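Local atomic coordinates of D-alanyl-D-alanine carboxypeptidase DacD (Escherichia coli, PDB entry 5FSR), a protein that trims bacterial peptidoglycan precursors as a serine-type carboxypeptidase, removing the terminal D-alanine from their D-alanyl-D-alanine ends, and belongs to the penicillin-binding proteins. Residues N55-R60 / S181-A186; L222-M227 / E271-L276; R147-M152 / E168-L173. One frame throughout, in Å; residues are numbered along the deposited sequence.

The three contacts all join a loop to a helix, yet each works by different means. Interaction 3 is a buried apolar contact within the helical part of the enzyme, where valines and a phenylalanine meet. Interaction 2 lies at the surface, about 31 Å from it between centres, and relies on a salt bridge beside methionine-leucine packing. Partly buried, interaction 1 is chiefly polar: backbone, serine and water serve the start of a helix. Interactions 1 and 2 share a setting, since helices 182-193 and 265-282 both touch strands 39-44 and 253-262 of the antiparallel sheet, through residues that point to opposite faces. Along the chain, interaction 3 is nested within the loop closed by interaction 1.

Interaction 1: residues N55-R60 / S181-A186; sequences NEHQQR and SAYDLA
E56 meets the start of helix 182-193 with its carbonyl: Y183 N donates to E56 O at 2.9 Å, nearly straight at 168° and on a lone pair in the carbonyl plane. E56 follows N55 in a type I beta turn that runs to Q58, and this turn presents its carbonyl groups to the helix end. CB and CG of E56 also rest beside Y183 CB, so the aliphatic root of a glutamate is used here for packing. At H57 the imidazole lies alongside the tyrosine, with NE2 3.8 Å from Y183 CG over one face of the phenol ring. The two planes are 33° apart, an oblique pairing, and a flat ring suits this exposed position over the tyrosine. A chi1 of 177° turns the Y183 ring away from its own N and out beside H57. Q58 closes the turn, and a water donates to both N55 O and Q58 O while accepting from A182 N at 3.0 Å.

The first N-H groups of a helix have no carbonyl of their own helix to bind, and here three successive ones are supplied differently: A182 by water, Y183 by E56 O, and D184 by S181 OG at 2.7 Å. S181 is thus the N-cap, a role for which a short hydroxyl side chain is well suited. Beyond the turn, the backbone of R60 bonds with S180. Behind this helix start, A182 and A186 pack on V41 of strand 39-44 and V258 of strand 253-262, so the helix lies against the sheet with the turn across its N-terminal end.

Interaction 2: residues L222-M227 / E271-L276; sequences LWDKTM and EARKLL
A surface salt bridge, D224 with R273, ties the loop that leads into strand 228-236 to helix 265-282, and M227 adds an apolar contact beside it. D224 OD2 is modelled 2.5 Å from R273 NE, shorter than is usual for such a pair, so the exact separation is doubtful although the pairing of charges is plain. The two side chains come from opposite directions. The carboxylate does not meet the guanidinium flat along its edge: its plane is turned 44° from that of R273, and OD1 stands 3.5 Å above the guanidinium plane, offset toward the rim. A weak bond from T226 N to D224 OD1 (3.2 Å) gives the other carboxylate oxygen a partner within the loop and would tend to steady its rotation.

Helix 265-282 covers one face of the five-stranded antiparallel sheet of the penicillin-recognising serine hydrolase fold. Strand 228-236 is an outermost strand of that sheet and carries K233, assigned to substrate binding by similarity; the contact itself lies away from the annotated sites. R273 suits the outer flank of the helix because its long chain can span the gap to the loop, bending at chi3 (-82°) to bring NE to the aspartate. Its methylenes serve too, with R273 CG 3.6 Å from M227 SD. The M227 side chain crosses those of R273 and L276 obliquely, and its flexible, unbranched chain brings CE to 3.9 Å from L276 CB. L276 belongs to the sheet-facing side, where it touches L255, A257, A246 and L42.

Interaction 3: residues R147-M152 / E168-L173; sequences RQFVEM and ETVHGL
T169, whose carbonyl carbon rests 3.9 Å from V150 CG2, holds its hydroxyl between two backbone groups: OG1 donates to L173 O at 2.7 Å, in the carbonyl plane, and receives a weak bond from G172 N. The two bonds tie the threonine to the turn at 171-173. Glycine suits position 172 because at phi 87° it has no CB to press against the carbonyl oxygen of H171.

Just before this turn, E168 O is straddled by both methyls of V150 from helix 146-159, CG2 at 3.4 Å and CG1 at 3.5 Å. A branched side chain is apt for this, since its two methyls can both rest against the one carbonyl. E168 O is not left to apolar neighbours alone: a water donates to it at 3.2 Å and weakly accepts from R147 NE. The carboxylate of E168 turns to another partner, with OE1 accepting from G177 N.

The helices here belong to the helical region of the penicillin-recognising serine hydrolase fold, whose SxxK motif supplies S64 and K67, active-site residues by similarity. V170 lies near that site but not in contact with it, its side chain about 8 Å from that of K67, and V170 O accepts a hydrogen bond from T70 OG1 on the same helix 66-79. V170 CG1 meets F149 CD2 at 3.7 Å, the two side chains crossing at about a right angle. The extended chi1 of F149 (-165°) places its ring among V170, A139 of helix 132-143, and T70 and V73 of helix 66-79.

Interaction 1: residues N55-R60 / S181-A186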
ATOM      1  N   ASN A  55       7.182   2.510  16.356  1.00 33.23           N
ATOM      2  CA  ASN A  55       8.178   1.499  15.993  1.00 33.87           C
ATOM      3  C   ASN A  55       8.152   1.192  14.472  1.00 32.05           C
ATOM      4  O   ASN A  55       8.244   0.039  14.025  1.00 31.67           O
ATOM      5  CB  ASN A  55       7.927   0.236  16.860  1.00 35.46           C
ATOM      6  CG  ASN A  55       9.057  -0.798  16.783  1.00 36.67           C
ATOM      7  OD1 ASN A  55      10.129  -0.540  16.235  1.00 36.71           O
ATOM      8  ND2 ASN A  55       8.818  -1.990  17.370  1.00 38.02           N
ATOM      9  N   GLU A  56       8.006   2.251  13.683  1.00 30.91           N
ATOM     10  CA  GLU A  56       7.664   2.101  12.276  1.00 29.30           C
ATOM     11  C   GLU A  56       8.791   1.608  11.365  1.00 29.40           C
ATOM     12  O   GLU A  56       8.505   1.185  10.219  1.00 28.13           O
ATOM     13  CB  GLU A  56       7.106   3.387  11.708  1.00 28.24           C
ATOM     14  CG  GLU A  56       8.120   4.518  11.608  1.00 28.90           C
ATOM     15  CD  GLU A  56       7.957   5.579  12.685  1.00 29.82           C
ATOM     16  OE1 GLU A  56       7.572   5.205  13.820  1.00 30.49           O
ATOM     17  OE2 GLU A  56       8.233   6.764  12.385  1.00 30.06           O
ATOM     18  N   HIS A  57      10.038   1.715  11.829  1.00 30.82           N
ATOM     19  CA  HIS A  57      11.205   1.359  11.039  1.00 31.33           C
ATOM     20  C   HIS A  57      11.801   0.013  11.475  1.00 32.64           C
ATOM     21  O   HIS A  57      12.742  -0.484  10.833  1.00 33.24           O
ATOM     22  CB  HIS A  57      12.294   2.473  11.106  1.00 32.58           C
ATOM     23  CG  HIS A  57      11.942   3.735  10.360  1.00 31.79           C
ATOM     24  ND1 HIS A  57      11.507   4.887  10.992  1.00 32.15           N
ATOM     25  CD2 HIS A  57      11.934   4.017   9.032  1.00 30.85           C
ATOM     26  CE1 HIS A  57      11.263   5.824  10.093  1.00 31.25           C
ATOM     27  NE2 HIS A  57      11.504   5.319   8.894  1.00 30.75           N
ATOM     28  N   GLN A  58      11.274  -0.605  12.536  1.00 33.44           N
ATOM     29  CA  GLN A  58      11.767  -1.915  12.931  1.00 34.67           C
ATOM     30  C   GLN A  58      11.611  -2.910  11.767  1.00 33.41           C
ATOM     31  O   GLN A  58      10.550  -2.979  11.134  1.00 31.97           O
ATOM     32  CB  GLN A  58      11.070  -2.427  14.207  1.00 35.97           C
ATOM     33  CG  GLN A  58      11.115  -3.931  14.417  1.00 37.05           C
ATOM     34  CD  GLN A  58      10.642  -4.388  15.763  1.00 38.89           C
ATOM     35  OE1 GLN A  58      10.404  -3.588  16.641  1.00 39.87           O
ATOM     36  NE2 GLN A  58      10.554  -5.722  15.953  1.00 40.10           N
ATOM     37  N   GLN A  59      12.690  -3.655  11.495  1.00 34.23           N
ATOM     38  CA  GLN A  59      12.706  -4.708  10.489  1.00 33.28           C
ATOM     39  C   GLN A  59      11.935  -5.900  11.028  1.00 33.42           C
ATOM     40  O   GLN A  59      12.246  -6.430  12.088  1.00 35.24           O
ATOM     41  CB  GLN A  59      14.144  -5.104  10.078  1.00 34.58           C
ATOM     42  CG  GLN A  59      14.916  -3.974   9.392  1.00 34.39           C
ATOM     43  CD  GLN A  59      16.181  -4.417   8.644  1.00 35.61           C
ATOM     44  OE1 GLN A  59      16.515  -5.616   8.572  1.00 36.52           O
ATOM     45  NE2 GLN A  59      16.855  -3.451   8.016  1.00 35.66           N
ATOM     46  N   ARG A  60      10.918  -6.294  10.268  1.00 31.66           N
ATOM     47  CA  ARG A  60      10.013  -7.392  10.598  1.00 31.67           C
ATOM     48  C   ARG A  60       9.771  -8.156   9.314  1.00 30.11           C
ATOM     49  O   ARG A  60       9.605  -7.567   8.243  1.00 28.72           O
ATOM     50  CB  ARG A  60       8.676  -6.871  11.114  1.00 31.18           C
ATOM     51  CG  ARG A  60       8.797  -5.850  12.235  1.00 32.37           C
ATOM     52  CD  ARG A  60       7.446  -5.280  12.624  1.00 31.94           C
ATOM     53  NE  ARG A  60       6.770  -6.259  13.445  1.00 33.50           N
ATOM     54  CZ  ARG A  60       6.649  -6.259  14.776  1.00 35.47           C
ATOM     55  NH1 ARG A  60       7.084  -5.257  15.522  1.00 36.22           N
ATOM     56  NH2 ARG A  60       6.031  -7.297  15.361  1.00 36.97           N
ATOM     57  N   SER A 181       9.387  -2.983   6.866  1.00 23.80           N
ATOM     58  CA  SER A 181       9.006  -2.166   8.029  1.00 24.23           C
ATOM     59  C   SER A 181       7.597  -1.667   7.794  1.00 23.10           C
ATOM     60  O   SER A 181       7.144  -1.593   6.629  1.00 22.00           O
ATOM     61  CB  SER A 181       9.937  -0.972   8.151  1.00 24.74           C
ATOM     62  OG  SER A 181       9.637   0.032   7.176  1.00 23.52           O
ATOM     63  N   ALA A 182       6.911  -1.338   8.877  1.00 23.55           N
ATOM     64  CA  ALA A 182       5.582  -0.749   8.785  1.00 22.92           C
ATOM     65  C   ALA A 182       5.595   0.454   7.864  1.00 22.23           C
ATOM     66  O   ALA A 182       4.815   0.528   6.940  1.00 21.34           O
ATOM     67  CB  ALA A 182       5.059  -0.364  10.177  1.00 23.92           C
ATOM     68  N   TYR A 183       6.527   1.371   8.105  1.00 23.16           N
ATOM     69  CA  TYR A 183       6.736   2.538   7.253  1.00 22.95           C
ATOM     70  C   TYR A 183       6.973   2.224   5.788  1.00 22.19           C
ATOM     71  O   TYR A 183       6.286   2.772   4.939  1.00 21.45           O
ATOM     72  CB  TYR A 183       7.890   3.399   7.809  1.00 24.29           C
ATOM     73  CG  TYR A 183       8.272   4.601   6.985  1.00 24.36           C
ATOM     74  CD1 TYR A 183       9.051   4.476   5.882  1.00 24.32           C
ATOM     75  CD2 TYR A 183       7.849   5.879   7.343  1.00 24.91           C
ATOM     76  CE1 TYR A 183       9.410   5.574   5.140  1.00 24.84           C
ATOM     77  CE2 TYR A 183       8.225   7.005   6.617  1.00 25.15           C
ATOM     78  CZ  TYR A 183       9.021   6.842   5.529  1.00 25.14           C
ATOM     79  OH  TYR A 183       9.362   7.907   4.781  1.00 25.44           O
ATOM     80  N   ASP A 184       7.954   1.374   5.483  1.00 22.80           N
ATOM     81  CA  ASP A 184       8.198   0.951   4.075  1.00 22.36           C
ATOM     82  C   ASP A 184       6.968   0.390   3.361  1.00 21.19           C
ATOM     83  O   ASP A 184       6.784   0.650   2.207  1.00 20.54           O
ATOM     84  CB  ASP A 184       9.359  -0.044   3.962  1.00 23.23           C
ATOM     85  CG  ASP A 184      10.699   0.608   4.181  1.00 24.72           C
ATOM     86  OD1 ASP A 184      10.706   1.766   4.677  1.00 25.27           O
ATOM     87  OD2 ASP A 184      11.752  -0.024   3.884  1.00 25.59           O
ATOM     88  N   LEU A 185       6.106  -0.320   4.073  1.00 21.31           N
ATOM     89  CA  LEU A 185       4.909  -0.950   3.475  1.00 20.67           C
ATOM     90  C   LEU A 185       3.807   0.096   3.291  1.00 20.39           C
ATOM     91  O   LEU A 185       2.990   0.004   2.344  1.00 20.13           O
ATOM     92  CB  LEU A 185       4.411  -2.134   4.344  1.00 20.94           C
ATOM     93  CG  LEU A 185       5.324  -3.361   4.445  1.00 21.54           C
ATOM     94  CD1 LEU A 185       4.870  -4.370   5.509  1.00 22.38           C
ATOM     95  CD2 LEU A 185       5.395  -4.061   3.100  1.00 21.01           C
ATOM     96  N   ALA A 186       3.742   1.049   4.210  1.00 20.76           N
ATOM     97  CA  ALA A 186       2.928   2.265   3.988  1.00 20.65           C
ATOM     98  C   ALA A 186       3.330   2.994   2.703  1.00 20.26           C
ATOM     99  O   ALA A 186       2.471   3.326   1.873  1.00 19.95           O
ATOM    100  CB  ALA A 186       3.036   3.195   5.176  1.00 21.29           C
TER
HETATM  101  O   HOH W   1       7.859  -1.982  11.695  1.00 29.62           O

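Interaction 2: residues L222-M227 / E271-L276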
ATOM      1  N   LEU A 222     -12.946  -5.298   3.764  1.00 36.26           N
ATOM      2  CA  LEU A 222     -13.753  -4.995   2.561  1.00 36.56           C
ATOM      3  C   LEU A 222     -15.284  -5.005   2.771  1.00 39.33           C
ATOM      4  O   LEU A 222     -15.987  -4.267   2.072  1.00 39.60           O
ATOM      5  CB  LEU A 222     -13.411  -5.981   1.414  1.00 35.66           C
ATOM      6  CG  LEU A 222     -12.056  -5.870   0.706  1.00 33.44           C
ATOM      7  CD1 LEU A 222     -11.947  -6.899  -0.414  1.00 33.24           C
ATOM      8  CD2 LEU A 222     -11.818  -4.463   0.158  1.00 32.26           C
ATOM      9  N   TRP A 223     -15.774  -5.860   3.688  1.00 41.45           N
ATOM     10  CA  TRP A 223     -17.205  -6.000   4.002  1.00 44.90           C
ATOM     11  C   TRP A 223     -17.640  -5.159   5.206  1.00 46.67           C
ATOM     12  O   TRP A 223     -18.709  -5.389   5.741  1.00 48.69           O
ATOM     13  CB  TRP A 223     -17.576  -7.479   4.313  1.00 46.63           C
ATOM     14  CG  TRP A 223     -17.602  -8.386   3.144  1.00 46.53           C
ATOM     15  CD1 TRP A 223     -18.652  -8.587   2.292  1.00 48.09           C
ATOM     16  CD2 TRP A 223     -16.544  -9.243   2.699  1.00 44.95           C
ATOM     17  NE1 TRP A 223     -18.297  -9.496   1.320  1.00 47.66           N
ATOM     18  CE2 TRP A 223     -17.014  -9.921   1.547  1.00 45.47           C
ATOM     19  CE3 TRP A 223     -15.239  -9.501   3.154  1.00 43.50           C
ATOM     20  CZ2 TRP A 223     -16.225 -10.839   0.831  1.00 44.15           C
ATOM     21  CZ3 TRP A 223     -14.443 -10.416   2.431  1.00 42.36           C
ATOM     22  CH2 TRP A 223     -14.950 -11.075   1.280  1.00 42.55           C
ATOM     23  N   ASP A 224     -16.822  -4.198   5.627  1.00 46.66           N
ATOM     24  CA  ASP A 224     -17.161  -3.338   6.761  1.00 48.55           C
ATOM     25  C   ASP A 224     -18.281  -2.413   6.342  1.00 50.07           C
ATOM     26  O   ASP A 224     -18.192  -1.756   5.316  1.00 48.96           O
ATOM     27  CB  ASP A 224     -15.945  -2.535   7.206  1.00 47.40           C
ATOM     28  CG  ASP A 224     -16.162  -1.804   8.524  1.00 49.44           C
ATOM     29  OD1 ASP A 224     -17.262  -1.860   9.109  1.00 53.16           O
ATOM     30  OD2 ASP A 224     -15.218  -1.129   8.982  1.00 49.50           O
ATOM     31  N   LYS A 225     -19.332  -2.366   7.156  1.00 53.33           N
ATOM     32  CA  LYS A 225     -20.533  -1.574   6.867  1.00 55.65           C
ATOM     33  C   LYS A 225     -20.518  -0.231   7.626  1.00 56.09           C
ATOM     34  O   LYS A 225     -21.590   0.300   7.988  1.00 59.82           O
ATOM     35  CB  LYS A 225     -21.813  -2.382   7.211  1.00 58.86           C
ATOM     36  N   THR A 226     -19.329   0.299   7.894  1.00 53.42           N
ATOM     37  CA  THR A 226     -19.182   1.622   8.475  1.00 53.64           C
ATOM     38  C   THR A 226     -18.104   2.512   7.815  1.00 51.27           C
ATOM     39  O   THR A 226     -17.906   3.647   8.266  1.00 51.70           O
ATOM     40  CB  THR A 226     -18.911   1.517   9.992  1.00 54.36           C
ATOM     41  OG1 THR A 226     -19.362   2.716  10.634  1.00 55.91           O
ATOM     42  CG2 THR A 226     -17.419   1.286  10.310  1.00 51.89           C
ATOM     43  N   MET A 227     -17.430   2.012   6.767  1.00 48.95           N
ATOM     44  CA  MET A 227     -16.390   2.755   6.010  1.00 46.46           C
ATOM     45  C   MET A 227     -16.373   2.302   4.529  1.00 44.42           C
ATOM     46  O   MET A 227     -17.097   1.366   4.146  1.00 45.30           O
ATOM     47  CB  MET A 227     -14.986   2.529   6.600  1.00 45.46           C
ATOM     48  CG  MET A 227     -14.876   2.307   8.107  1.00 47.06           C
ATOM     49  SD  MET A 227     -13.149   2.296   8.634  1.00 46.44           S
ATOM     50  CE  MET A 227     -12.775   4.041   8.610  1.00 45.28           C
ATOM     51  N   GLU A 271      -7.525  -2.699  15.625  1.00 43.20           N
ATOM     52  CA  GLU A 271      -6.475  -1.707  15.740  1.00 41.88           C
ATOM     53  C   GLU A 271      -6.381  -0.909  14.453  1.00 39.84           C
ATOM     54  O   GLU A 271      -6.243   0.312  14.520  1.00 39.54           O
ATOM     55  CB  GLU A 271      -5.114  -2.327  16.056  1.00 41.70           C
ATOM     56  CG  GLU A 271      -4.967  -3.019  17.412  1.00 44.07           C
ATOM     57  CD  GLU A 271      -5.612  -2.287  18.589  1.00 45.81           C
ATOM     58  OE1 GLU A 271      -5.340  -1.087  18.764  1.00 45.29           O
ATOM     59  OE2 GLU A 271      -6.372  -2.928  19.352  1.00 47.81           O
ATOM     60  N   ALA A 272      -6.489  -1.586  13.296  1.00 38.37           N
ATOM     61  CA  ALA A 272      -6.466  -0.919  11.982  1.00 36.44           C
ATOM     62  C   ALA A 272      -7.637   0.022  11.726  1.00 36.81           C
ATOM     63  O   ALA A 272      -7.441   1.107  11.141  1.00 35.77           O
ATOM     64  CB  ALA A 272      -6.393  -1.937  10.849  1.00 35.58           C
ATOM     65  N   ARG A 273      -8.836  -0.415  12.118  1.00 38.22           N
ATOM     66  CA  ARG A 273     -10.051   0.406  12.050  1.00 39.27           C
ATOM     67  C   ARG A 273     -10.146   1.430  13.207  1.00 39.79           C
ATOM     68  O   ARG A 273     -10.892   2.386  13.102  1.00 40.16           O
ATOM     69  CB  ARG A 273     -11.298  -0.495  12.035  1.00 41.91           C
ATOM     70  CG  ARG A 273     -12.565   0.109  11.422  1.00 43.35           C
ATOM     71  CD  ARG A 273     -13.795  -0.677  11.892  1.00 46.38           C
ATOM     72  NE  ARG A 273     -13.970  -1.886  11.070  1.00 47.21           N
ATOM     73  CZ  ARG A 273     -14.559  -3.026  11.445  1.00 49.11           C
ATOM     74  NH1 ARG A 273     -15.032  -3.206  12.671  1.00 51.28           N
ATOM     75  NH2 ARG A 273     -14.638  -4.019  10.571  1.00 49.28           N
ATOM     76  N   LYS A 274      -9.439   1.213  14.316  1.00 39.72           N
ATOM     77  CA  LYS A 274      -9.271   2.251  15.356  1.00 40.11           C
ATOM     78  C   LYS A 274      -8.358   3.382  14.825  1.00 38.12           C
ATOM     79  O   LYS A 274      -8.596   4.545  15.110  1.00 38.36           O
ATOM     80  CB  LYS A 274      -8.660   1.628  16.612  1.00 41.48           C
ATOM     81  CG  LYS A 274      -8.365   2.559  17.771  1.00 42.72           C
ATOM     82  CD  LYS A 274      -7.396   1.929  18.775  1.00 43.69           C
ATOM     83  CE  LYS A 274      -7.981   0.740  19.516  1.00 45.67           C
ATOM     84  NZ  LYS A 274      -7.021   0.244  20.544  1.00 46.77           N
ATOM     85  N   LEU A 275      -7.321   3.029  14.068  1.00 35.63           N
ATOM     86  CA  LEU A 275      -6.406   4.015  13.510  1.00 34.00           C
ATOM     87  C   LEU A 275      -7.082   4.878  12.457  1.00 33.28           C
ATOM     88  O   LEU A 275      -7.066   6.116  12.576  1.00 34.20           O
ATOM     89  CB  LEU A 275      -5.173   3.365  12.895  1.00 32.41           C
ATOM     90  CG  LEU A 275      -4.050   3.013  13.850  1.00 32.82           C
ATOM     91  CD1 LEU A 275      -2.952   2.290  13.069  1.00 31.15           C
ATOM     92  CD2 LEU A 275      -3.493   4.280  14.519  1.00 33.19           C
ATOM     93  N   LEU A 276      -7.685   4.218  11.470  1.00 32.24           N
ATOM     94  CA  LEU A 276      -8.446   4.850  10.385  1.00 31.54           C
ATOM     95  C   LEU A 276      -9.666   5.656  10.832  1.00 32.65           C
ATOM     96  O   LEU A 276     -10.036   6.639  10.205  1.00 32.05           O
ATOM     97  CB  LEU A 276      -8.959   3.782   9.402  1.00 30.88           C
ATOM     98  CG  LEU A 276      -7.942   3.097   8.517  1.00 29.36           C
ATOM     99  CD1 LEU A 276      -8.544   1.826   7.864  1.00 29.37           C
ATOM    100  CD2 LEU A 276      -7.431   4.076   7.477  1.00 28.14           C
TER

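Interaction 3: residues R147-M152 / E168-L173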
ATOM      1  N   ARG A 147      14.506 -15.523 -10.006  1.00 32.68           N
ATOM      2  CA  ARG A 147      15.568 -14.676  -9.429  1.00 33.79           C
ATOM      3  C   ARG A 147      15.725 -13.281 -10.071  1.00 33.22           C
ATOM      4  O   ARG A 147      16.239 -12.374  -9.420  1.00 33.15           O
ATOM      5  CB  ARG A 147      16.919 -15.396  -9.360  1.00 36.48           C
ATOM      6  CG  ARG A 147      16.798 -16.721  -8.574  1.00 37.65           C
ATOM      7  CD  ARG A 147      17.516 -16.765  -7.209  1.00 38.86           C
ATOM      8  NE  ARG A 147      16.774 -17.703  -6.340  1.00 38.80           N
ATOM      9  CZ  ARG A 147      16.688 -19.033  -6.501  1.00 39.93           C
ATOM     10  NH1 ARG A 147      17.332 -19.665  -7.494  1.00 41.33           N
ATOM     11  NH2 ARG A 147      15.956 -19.758  -5.651  1.00 39.88           N
ATOM     12  N   GLN A 148      15.329 -13.139 -11.342  1.00 32.79           N
ATOM     13  CA  GLN A 148      15.417 -11.865 -12.058  1.00 32.43           C
ATOM     14  C   GLN A 148      14.257 -10.999 -11.658  1.00 30.39           C
ATOM     15  O   GLN A 148      14.305  -9.814 -11.833  1.00 30.09           O
ATOM     16  CB  GLN A 148      15.342 -12.050 -13.568  1.00 32.96           C
ATOM     17  CG  GLN A 148      16.451 -12.896 -14.159  1.00 35.01           C
ATOM     18  CD  GLN A 148      15.993 -14.325 -14.428  1.00 34.91           C
ATOM     19  OE1 GLN A 148      15.515 -15.019 -13.529  1.00 33.94           O
ATOM     20  NE2 GLN A 148      16.133 -14.758 -15.652  1.00 35.97           N
ATOM     21  N   PHE A 149      13.180 -11.627 -11.219  1.00 29.11           N
ATOM     22  CA  PHE A 149      11.996 -10.926 -10.775  1.00 27.38           C
ATOM     23  C   PHE A 149      12.267 -10.294  -9.405  1.00 27.33           C
ATOM     24  O   PHE A 149      11.853  -9.170  -9.144  1.00 26.44           O
ATOM     25  CB  PHE A 149      10.829 -11.897 -10.682  1.00 26.22           C
ATOM     26  CG  PHE A 149       9.533 -11.226 -10.572  1.00 24.68           C
ATOM     27  CD1 PHE A 149       8.874 -10.795 -11.708  1.00 24.34           C
ATOM     28  CD2 PHE A 149       8.983 -10.966  -9.312  1.00 23.69           C
ATOM     29  CE1 PHE A 149       7.667 -10.121 -11.600  1.00 23.22           C
ATOM     30  CE2 PHE A 149       7.786 -10.330  -9.207  1.00 22.61           C
ATOM     31  CZ  PHE A 149       7.122  -9.910 -10.355  1.00 22.41           C
ATOM     32  N   VAL A 150      12.997 -11.034  -8.569  1.00 28.49           N
ATOM     33  CA  VAL A 150      13.429 -10.589  -7.243  1.00 28.92           C
ATOM     34  C   VAL A 150      14.461  -9.455  -7.401  1.00 30.27           C
ATOM     35  O   VAL A 150      14.599  -8.581  -6.517  1.00 30.16           O
ATOM     36  CB  VAL A 150      14.017 -11.765  -6.421  1.00 29.87           C
ATOM     37  CG1 VAL A 150      14.423 -11.334  -5.023  1.00 30.08           C
ATOM     38  CG2 VAL A 150      12.998 -12.910  -6.312  1.00 29.32           C
ATOM     39  N   GLU A 151      15.190  -9.480  -8.511  1.00 31.64           N
ATOM     40  CA  GLU A 151      16.108  -8.406  -8.829  1.00 33.17           C
ATOM     41  C   GLU A 151      15.292  -7.152  -9.072  1.00 32.13           C
ATOM     42  O   GLU A 151      15.655  -6.119  -8.546  1.00 32.54           O
ATOM     43  CB  GLU A 151      16.948  -8.726 -10.047  1.00 35.03           C
ATOM     44  CG  GLU A 151      18.335  -8.107 -10.047  1.00 37.36           C
ATOM     45  CD  GLU A 151      19.319  -8.932 -10.875  1.00 39.53           C
ATOM     46  OE1 GLU A 151      18.883  -9.770 -11.694  1.00 39.31           O
ATOM     47  OE2 GLU A 151      20.532  -8.737 -10.700  1.00 41.84           O
ATOM     48  N   MET A 152      14.208  -7.272  -9.843  1.00 30.80           N
ATOM     49  CA  MET A 152      13.276  -6.172 -10.090  1.00 30.03           C
ATOM     50  C   MET A 152      12.527  -5.727  -8.843  1.00 28.38           C
ATOM     51  O   MET A 152      12.255  -4.549  -8.690  1.00 28.43           O
ATOM     52  CB  MET A 152      12.229  -6.543 -11.154  1.00 29.92           C
ATOM     53  CG  MET A 152      12.759  -6.870 -12.547  1.00 31.71           C
ATOM     54  SD  MET A 152      11.444  -7.496 -13.588  1.00 31.99           S
ATOM     55  CE  MET A 152      10.601  -5.993 -14.072  1.00 31.63           C
ATOM     56  N   GLU A 168      13.692 -11.945  -1.111  1.00 30.28           N
ATOM     57  CA  GLU A 168      14.372 -13.137  -1.661  1.00 31.61           C
ATOM     58  C   GLU A 168      13.536 -13.970  -2.628  1.00 30.53           C
ATOM     59  O   GLU A 168      14.090 -14.526  -3.539  1.00 31.28           O
ATOM     60  CB  GLU A 168      14.867 -14.059  -0.546  1.00 33.60           C
ATOM     61  CG  GLU A 168      16.072 -13.527   0.201  1.00 35.34           C
ATOM     62  CD  GLU A 168      16.593 -14.511   1.224  1.00 37.59           C
ATOM     63  OE1 GLU A 168      15.761 -15.064   1.993  1.00 37.32           O
ATOM     64  OE2 GLU A 168      17.836 -14.736   1.250  1.00 39.81           O
ATOM     65  N   THR A 169      12.223 -14.085  -2.434  1.00 29.08           N
ATOM     66  CA  THR A 169      11.392 -14.947  -3.299  1.00 28.37           C
ATOM     67  C   THR A 169      10.224 -14.156  -3.823  1.00 26.53           C
ATOM     68  O   THR A 169       9.889 -13.166  -3.221  1.00 25.51           O
ATOM     69  CB  THR A 169      10.881 -16.175  -2.529  1.00 29.00           C
ATOM     70  OG1 THR A 169      10.160 -15.770  -1.339  1.00 28.25           O
ATOM     71  CG2 THR A 169      12.062 -17.044  -2.161  1.00 30.80           C
ATOM     72  N   VAL A 170       9.598 -14.635  -4.917  1.00 26.02           N
ATOM     73  CA  VAL A 170       8.497 -13.907  -5.618  1.00 24.57           C
ATOM     74  C   VAL A 170       7.122 -13.908  -4.904  1.00 23.78           C
ATOM     75  O   VAL A 170       6.183 -13.265  -5.364  1.00 23.11           O
ATOM     76  CB  VAL A 170       8.233 -14.466  -7.060  1.00 24.47           C
ATOM     77  CG1 VAL A 170       9.485 -14.389  -7.914  1.00 25.24           C
ATOM     78  CG2 VAL A 170       7.673 -15.882  -7.026  1.00 25.14           C
ATOM     79  N   HIS A 171       6.994 -14.696  -3.853  1.00 24.06           N
ATOM     80  CA  HIS A 171       5.753 -14.875  -3.127  1.00 23.63           C
ATOM     81  C   HIS A 171       5.889 -14.764  -1.589  1.00 24.09           C
ATOM     82  O   HIS A 171       4.889 -14.877  -0.901  1.00 23.95           O
ATOM     83  CB  HIS A 171       5.160 -16.265  -3.472  1.00 24.33           C
ATOM     84  CG  HIS A 171       6.187 -17.328  -3.701  1.00 25.37           C
ATOM     85  ND1 HIS A 171       7.089 -17.708  -2.736  1.00 26.38           N
ATOM     86  CD2 HIS A 171       6.471 -18.072  -4.799  1.00 25.87           C
ATOM     87  CE1 HIS A 171       7.882 -18.647  -3.219  1.00 27.62           C
ATOM     88  NE2 HIS A 171       7.513 -18.905  -4.461  1.00 27.26           N
ATOM     89  N   GLY A 172       7.106 -14.610  -1.057  1.00 24.82           N
ATOM     90  CA  GLY A 172       7.340 -14.512   0.387  1.00 25.68           C
ATOM     91  C   GLY A 172       7.525 -15.820   1.115  1.00 27.51           C
ATOM     92  O   GLY A 172       7.998 -15.856   2.261  1.00 28.68           O
ATOM     93  N   LEU A 173       7.120 -16.912   0.485  1.00 28.10           N
ATOM     94  CA  LEU A 173       7.447 -18.254   0.973  1.00 30.09           C
ATOM     95  C   LEU A 173       8.945 -18.566   0.932  1.00 31.39           C
ATOM     96  O   LEU A 173       9.686 -17.957   0.159  1.00 30.98           O
ATOM     97  CB  LEU A 173       6.676 -19.325   0.187  1.00 30.45           C
ATOM     98  CG  LEU A 173       5.151 -19.265   0.002  1.00 29.64           C
ATOM     99  CD1 LEU A 173       4.792 -20.160  -1.177  1.00 29.81           C
ATOM    100  CD2 LEU A 173       4.422 -19.676   1.277  1.00 30.70           C
TER
HETATM  101  O   HOH W   2      14.114 -16.641  -5.890  1.00 24.85           O